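Local coordinates for protein prefoldin beta subunit 1 (Thermococcus sp., PDB 2ZQM) that probably acts as an ATP-independent molecular chaperone that stabilises a range of proteins during de novo protein folding in archaea, at residues V26-K31 against N87-Q92; V55-G60 against V64-D69. All blocks are in the same frame, centred on the assembly; numbering follows the deposited sequence.

Interaction 1: residues V26-K31 against N87-Q92; sequences VQQKQK and NALERQ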
loop_
_atom_site.group_PDB
_atom_site.type_symbol
_atom_site.label_atom_id
_atom_site.label_comp_id
_atom_site.label_asym_id
_atom_site.label_seq_id
_atom_site.Cartn_x
_atom_site.Cartn_y
_atom_site.Cartn_z
ATOM N N VAL A 26 12.466 -4.108 -14.297
ATOM C CA VAL A 26 11.527 -5.207 -14.488
ATOM C C VAL A 26 10.253 -4.964 -13.678
ATOM O O VAL A 26 9.142 -5.237 -14.148
ATOM C CB VAL A 26 12.183 -6.553 -14.107
ATOM C CG1 VAL A 26 11.127 -7.660 -14.014
ATOM C CG2 VAL A 26 13.211 -6.921 -15.168
ATOM N N GLN A 27 10.401 -4.440 -12.466
ATOM C CA GLN A 27 9.225 -4.144 -11.658
ATOM C C GLN A 27 8.424 -3.024 -12.338
ATOM O O GLN A 27 7.194 -3.031 -12.314
ATOM C CB GLN A 27 9.626 -3.705 -10.249
ATOM C CG GLN A 27 10.456 -4.733 -9.493
ATOM C CD GLN A 27 10.905 -4.245 -8.122
ATOM O OE1 GLN A 27 11.233 -3.071 -7.942
ATOM N NE2 GLN A 27 10.943 -5.155 -7.154
ATOM N N GLN A 28 9.111 -2.053 -12.939
ATOM C CA GLN A 28 8.396 -0.969 -13.607
ATOM C C GLN A 28 7.675 -1.517 -14.817
ATOM O O GLN A 28 6.530 -1.146 -15.096
ATOM C CB GLN A 28 9.351 0.155 -14.054
ATOM C CG GLN A 28 10.047 0.872 -12.910
ATOM C CD GLN A 28 11.095 1.872 -13.376
ATOM O OE1 GLN A 28 11.849 1.611 -14.311
ATOM N NE2 GLN A 28 11.160 3.009 -12.706
ATOM N N LYS A 29 8.348 -2.407 -15.543
ATOM C CA LYS A 29 7.763 -3.008 -16.729
ATOM C C LYS A 29 6.511 -3.819 -16.369
ATOM O O LYS A 29 5.476 -3.738 -17.046
ATOM C CB LYS A 29 8.784 -3.918 -17.419
ATOM C CG LYS A 29 8.288 -4.483 -18.750
ATOM C CD LYS A 29 9.219 -5.533 -19.336
ATOM C CE LYS A 29 9.267 -6.782 -18.476
ATOM N NZ LYS A 29 10.074 -7.840 -19.137
ATOM N N GLN A 30 6.604 -4.598 -15.297
ATOM C CA GLN A 30 5.482 -5.422 -14.870
ATOM C C GLN A 30 4.286 -4.599 -14.392
ATOM O O GLN A 30 3.141 -5.005 -14.568
ATOM C CB GLN A 30 5.939 -6.394 -13.785
ATOM C CG GLN A 30 7.008 -7.341 -14.279
ATOM C CD GLN A 30 7.504 -8.294 -13.209
ATOM O OE1 GLN A 30 7.473 -7.986 -12.014
ATOM N NE2 GLN A 30 7.985 -9.452 -13.637
ATOM N N LYS A 31 4.535 -3.452 -13.780
ATOM C CA LYS A 31 3.418 -2.629 -13.366
ATOM C C LYS A 31 2.714 -2.135 -14.641
ATOM O O LYS A 31 1.490 -2.184 -14.753
ATOM C CB LYS A 31 3.889 -1.444 -12.525
ATOM C CG LYS A 31 2.739 -0.572 -12.037
ATOM C CD LYS A 31 3.201 0.534 -11.097
ATOM C CE LYS A 31 2.020 1.386 -10.630
ATOM N NZ LYS A 31 2.414 2.430 -9.642
ATOM N N ASN A 87 7.205 -0.454 -24.335
ATOM C CA ASN A 87 8.324 -0.626 -25.249
ATOM C C ASN A 87 9.587 0.068 -24.762
ATOM O O ASN A 87 10.672 -0.489 -24.865
ATOM C CB ASN A 87 7.969 -0.106 -26.641
ATOM C CG ASN A 87 6.965 -0.987 -27.341
ATOM O OD1 ASN A 87 6.701 -2.107 -26.901
ATOM N ND2 ASN A 87 6.407 -0.495 -28.441
ATOM N N ALA A 88 9.455 1.284 -24.243
ATOM C CA ALA A 88 10.624 2.007 -23.752
ATOM C C ALA A 88 11.290 1.231 -22.617
ATOM O O ALA A 88 12.525 1.100 -22.580
ATOM C CB ALA A 88 10.223 3.392 -23.284
ATOM N N LEU A 89 10.482 0.705 -21.696
ATOM C CA LEU A 89 11.018 -0.067 -20.573
ATOM C C LEU A 89 11.680 -1.360 -21.052
ATOM O O LEU A 89 12.692 -1.787 -20.493
ATOM C CB LEU A 89 9.902 -0.383 -19.555
ATOM C CG LEU A 89 9.462 0.825 -18.720
ATOM C CD1 LEU A 89 8.165 0.519 -17.954
ATOM C CD2 LEU A 89 10.580 1.189 -17.748
ATOM N N GLU A 90 11.099 -1.997 -22.067
ATOM C CA GLU A 90 11.674 -3.223 -22.613
ATOM C C GLU A 90 13.004 -2.895 -23.285
ATOM O O GLU A 90 13.912 -3.720 -23.282
ATOM C CB GLU A 90 10.720 -3.887 -23.615
ATOM C CG GLU A 90 9.501 -4.520 -22.951
ATOM C CD GLU A 90 8.501 -5.107 -23.937
ATOM O OE1 GLU A 90 8.458 -4.651 -25.103
ATOM O OE2 GLU A 90 7.736 -6.012 -23.535
ATOM N N ARG A 91 13.124 -1.699 -23.862
ATOM C CA ARG A 91 14.396 -1.316 -24.475
ATOM C C ARG A 91 15.435 -1.121 -23.377
ATOM O O ARG A 91 16.585 -1.519 -23.539
ATOM C CB ARG A 91 14.261 -0.042 -25.316
ATOM C CG ARG A 91 13.597 -0.297 -26.671
ATOM C CD ARG A 91 13.750 0.887 -27.612
ATOM N NE ARG A 91 12.939 2.024 -27.200
ATOM C CZ ARG A 91 11.664 2.202 -27.525
ATOM N NH1 ARG A 91 11.036 1.317 -28.288
ATOM N NH2 ARG A 91 11.014 3.261 -27.067
ATOM N N GLN A 92 15.037 -0.519 -22.255
ATOM C CA GLN A 92 15.968 -0.333 -21.135
ATOM C C GLN A 92 16.380 -1.704 -20.585
ATOM O O GLN A 92 17.552 -1.933 -20.275
ATOM C CB GLN A 92 15.315 0.465 -20.013
ATOM C CG GLN A 92 15.071 1.929 -20.343
ATOM C CD GLN A 92 14.829 2.750 -19.098
ATOM O OE1 GLN A 92 13.699 2.881 -18.639
ATOM N NE2 GLN A 92 15.903 3.295 -18.533
HETATM O O HOH W 1 8.439 -8.880 -21.941
#
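Lys29 and Leu89 face each other, their CA atoms 5.8 Å apart, where two helix segments run antiparallel at 157° with axes 9.4 Å apart at closest approach. Leu89 is the side chain that bridges the groove, and its two methyls share the work: CD1 comes down on the backbone of the other helix, 3.8 Å from Lys29 CA, while CD2 meets the side chain of Gln28, 3.7 Å from its OE1. Gln28 crosses Leu89 at about a right angle; its CB and, at the end of the extended chain, its OE1 both meet Leu89 CD2. On the other flank Lys29 sends its CG anti to the backbone N (chi1 -174°), which carries the chain across toward Glu90; there Lys29 CD packs on Glu90 CG at 3.8 Å. The charged ends stay apart, Lys29 NZ and Glu90 OE2 being 5.3 Å from each other and joined through one weakly bound water. The direct salt bridge of the lysine is instead with Glu93, one turn along from Leu89. Two long antiparallel helices of one chain, 6-47 and 68-111, packed side by side form the coiled-coil arm of the prefoldin subunit; here the contact is a surface one, with Leu89 at its centre.

Interaction 2: residues V55-G60 against V64-D69; sequences VYKTVG and VKTTKD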
loop_
_atom_site.group_PDB
_atom_site.type_symbol
_atom_site.label_atom_id
_atom_site.label_comp_id
_atom_site.label_asym_id
_atom_site.label_seq_id
_atom_site.Cartn_x
_atom_site.Cartn_y
_atom_site.Cartn_z
ATOM N N VAL A 55 -23.661 4.148 -20.890
ATOM C CA VAL A 55 -22.346 4.099 -20.260
ATOM C C VAL A 55 -22.061 5.373 -19.461
ATOM O O VAL A 55 -22.320 6.472 -19.936
ATOM C CB VAL A 55 -21.206 3.921 -21.319
ATOM C CG1 VAL A 55 -19.855 3.805 -20.620
ATOM C CG2 VAL A 55 -21.453 2.689 -22.170
ATOM N N TYR A 56 -21.536 5.212 -18.245
ATOM C CA TYR A 56 -21.156 6.343 -17.389
ATOM C C TYR A 56 -19.663 6.196 -17.124
ATOM O O TYR A 56 -19.128 5.097 -17.169
ATOM C CB TYR A 56 -21.885 6.303 -16.033
ATOM C CG TYR A 56 -23.373 6.548 -16.115
ATOM C CD1 TYR A 56 -23.906 7.820 -15.916
ATOM C CD2 TYR A 56 -24.246 5.510 -16.444
ATOM C CE1 TYR A 56 -25.281 8.054 -16.046
ATOM C CE2 TYR A 56 -25.612 5.732 -16.578
ATOM C CZ TYR A 56 -26.122 7.006 -16.381
ATOM O OH TYR A 56 -27.477 7.216 -16.530
ATOM N N LYS A 57 -18.985 7.296 -16.842
ATOM C CA LYS A 57 -17.565 7.214 -16.548
ATOM C C LYS A 57 -17.302 7.956 -15.250
ATOM O O LYS A 57 -18.072 8.830 -14.862
ATOM C CB LYS A 57 -16.722 7.822 -17.679
ATOM C CG LYS A 57 -16.987 9.295 -17.952
ATOM C CD LYS A 57 -15.982 9.867 -18.958
ATOM C CE LYS A 57 -14.560 9.853 -18.393
ATOM N NZ LYS A 57 -13.551 10.522 -19.297
ATOM N N THR A 58 -16.217 7.604 -14.575
ATOM C CA THR A 58 -15.886 8.265 -13.326
ATOM C C THR A 58 -14.857 9.352 -13.588
ATOM O O THR A 58 -13.955 9.185 -14.414
ATOM C CB THR A 58 -15.318 7.269 -12.287
ATOM O OG1 THR A 58 -14.200 6.579 -12.850
ATOM C CG2 THR A 58 -16.372 6.251 -11.880
ATOM N N VAL A 59 -15.024 10.484 -12.912
ATOM C CA VAL A 59 -14.095 11.607 -13.025
ATOM C C VAL A 59 -13.798 11.922 -11.570
ATOM O O VAL A 59 -14.523 12.682 -10.920
ATOM C CB VAL A 59 -14.748 12.822 -13.703
ATOM C CG1 VAL A 59 -13.741 13.979 -13.764
ATOM C CG2 VAL A 59 -15.221 12.443 -15.114
ATOM N N GLY A 60 -12.749 11.308 -11.049
ATOM C CA GLY A 60 -12.433 11.502 -9.648
ATOM C C GLY A 60 -13.540 10.828 -8.857
ATOM O O GLY A 60 -13.840 9.653 -9.060
ATOM N N VAL A 64 -20.253 10.783 -14.526
ATOM C CA VAL A 64 -20.999 11.480 -15.571
ATOM C C VAL A 64 -21.334 10.539 -16.722
ATOM O O VAL A 64 -20.705 9.492 -16.900
ATOM C CB VAL A 64 -20.218 12.688 -16.117
ATOM C CG1 VAL A 64 -19.986 13.689 -14.994
ATOM C CG2 VAL A 64 -18.906 12.232 -16.710
ATOM N N LYS A 65 -22.337 10.904 -17.499
ATOM C CA LYS A 65 -22.729 10.043 -18.590
ATOM C C LYS A 65 -21.746 10.197 -19.750
ATOM O O LYS A 65 -21.198 11.273 -19.974
ATOM C CB LYS A 65 -24.152 10.387 -19.037
ATOM C CG LYS A 65 -24.854 9.253 -19.790
ATOM C CD LYS A 65 -26.196 9.688 -20.363
ATOM C CE LYS A 65 -27.158 10.149 -19.283
ATOM N NZ LYS A 65 -27.587 9.046 -18.382
ATOM N N THR A 66 -21.473 9.103 -20.446
ATOM C CA THR A 66 -20.612 9.158 -21.623
ATOM C C THR A 66 -21.308 8.275 -22.647
ATOM O O THR A 66 -22.521 8.090 -22.545
ATOM C CB THR A 66 -19.169 8.661 -21.329
ATOM O OG1 THR A 66 -18.380 8.788 -22.519
ATOM C CG2 THR A 66 -19.149 7.218 -20.864
ATOM N N THR A 67 -20.588 7.761 -23.646
ATOM C CA THR A 67 -21.203 6.874 -24.630
ATOM C C THR A 67 -20.258 5.723 -24.903
ATOM O O THR A 67 -19.087 5.771 -24.522
ATOM C CB THR A 67 -21.483 7.559 -26.004
ATOM O OG1 THR A 67 -20.235 7.866 -26.643
ATOM C CG2 THR A 67 -22.318 8.833 -25.834
ATOM N N LYS A 68 -20.759 4.685 -25.566
ATOM C CA LYS A 68 -19.910 3.556 -25.878
ATOM C C LYS A 68 -18.713 3.985 -26.710
ATOM O O LYS A 68 -17.576 3.645 -26.378
ATOM C CB LYS A 68 -20.671 2.471 -26.636
ATOM C CG LYS A 68 -19.772 1.312 -27.045
ATOM C CD LYS A 68 -20.498 0.273 -27.898
ATOM C CE LYS A 68 -19.535 -0.812 -28.359
ATOM N NZ LYS A 68 -20.149 -1.784 -29.316
ATOM N N ASP A 69 -18.957 4.736 -27.783
ATOM C CA ASP A 69 -17.852 5.166 -28.649
ATOM C C ASP A 69 -16.805 6.013 -27.936
ATOM O O ASP A 69 -15.605 5.870 -28.184
ATOM C CB ASP A 69 -18.390 5.921 -29.876
ATOM C CG ASP A 69 -18.870 4.982 -30.968
ATOM O OD1 ASP A 69 -18.990 3.764 -30.705
ATOM O OD2 ASP A 69 -19.134 5.466 -32.086
#
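Tyr56 and Lys65 sit opposite each other as a non-hydrogen-bonded pair of an antiparallel hairpin. Next to them Lys57 and Val64 form a hydrogen-bonded pair and exchange both backbone bonds: Lys57 N donates to Val64 O at 2.8 Å and Val64 N to Lys57 O at 2.9 Å, each nearly in line with the accepting carbonyl. Val64 O has a further neighbour in Tyr56 CA, a CA-H...O contact of 3.2 Å. On the other side a single bond runs from Thr66 N to Val55 O at 2.8 Å, with the donor tilted 23° from the carbonyl plane; the carbonyl oxygen of Thr66 accepts a hydrogen bond from a glycerol molecule, probably from the crystallisation liquor. The Tyr56 ring takes Lys65 CG over one face, toward the rim. Bends at chi3 and chi4 curl the lysine back along the ring, leaving Lys65 NZ 2.6 Å from Tyr56 OH. On the face of the sheet that carries Val55, Lys57, Val64 and Thr66, Thr66 CG2 presses on Val55 CG1 at a tight 3.5 Å, and Lys57 CG lies against Val64 CG2. The ammonium of Lys57 reaches beyond the hairpin to salt bridges with Glu74 and with Glu45 of the third subunit. Thr67 OG1 caps Lys70 N at the start of helix 68-111, and Lys68 NZ is held by the carbonyls of Glu47 and Leu49, tying that start to the end of helix 6-47. Strand 55-59 continues the sheet into the second subunit and Val64 into the third, placing the hairpin in the assembly's intersubunit beta structure.

In the fold
Interactions 1 and 2 mark different levels of one subunit: the first lies partway along the helical arm, the second at the end where the chain turns back. Their centres are 30 Å apart and their nearest atoms about 17 Å, so they do not touch. Helix 68-111 connects them, since it starts within segment 64-69 and later carries residues 87-92. Along the chain, interaction 2 is nested inside the loop that interaction 1 closes. No other chain of the assembly touches the segments of interaction 1, whereas interaction 2 adjoins two further subunits. Segments 26-31 and 87-92 thus pair within their own chain, whereas the hairpin, whose sheet runs on into neighbouring subunits, is consistent with a part in assembly.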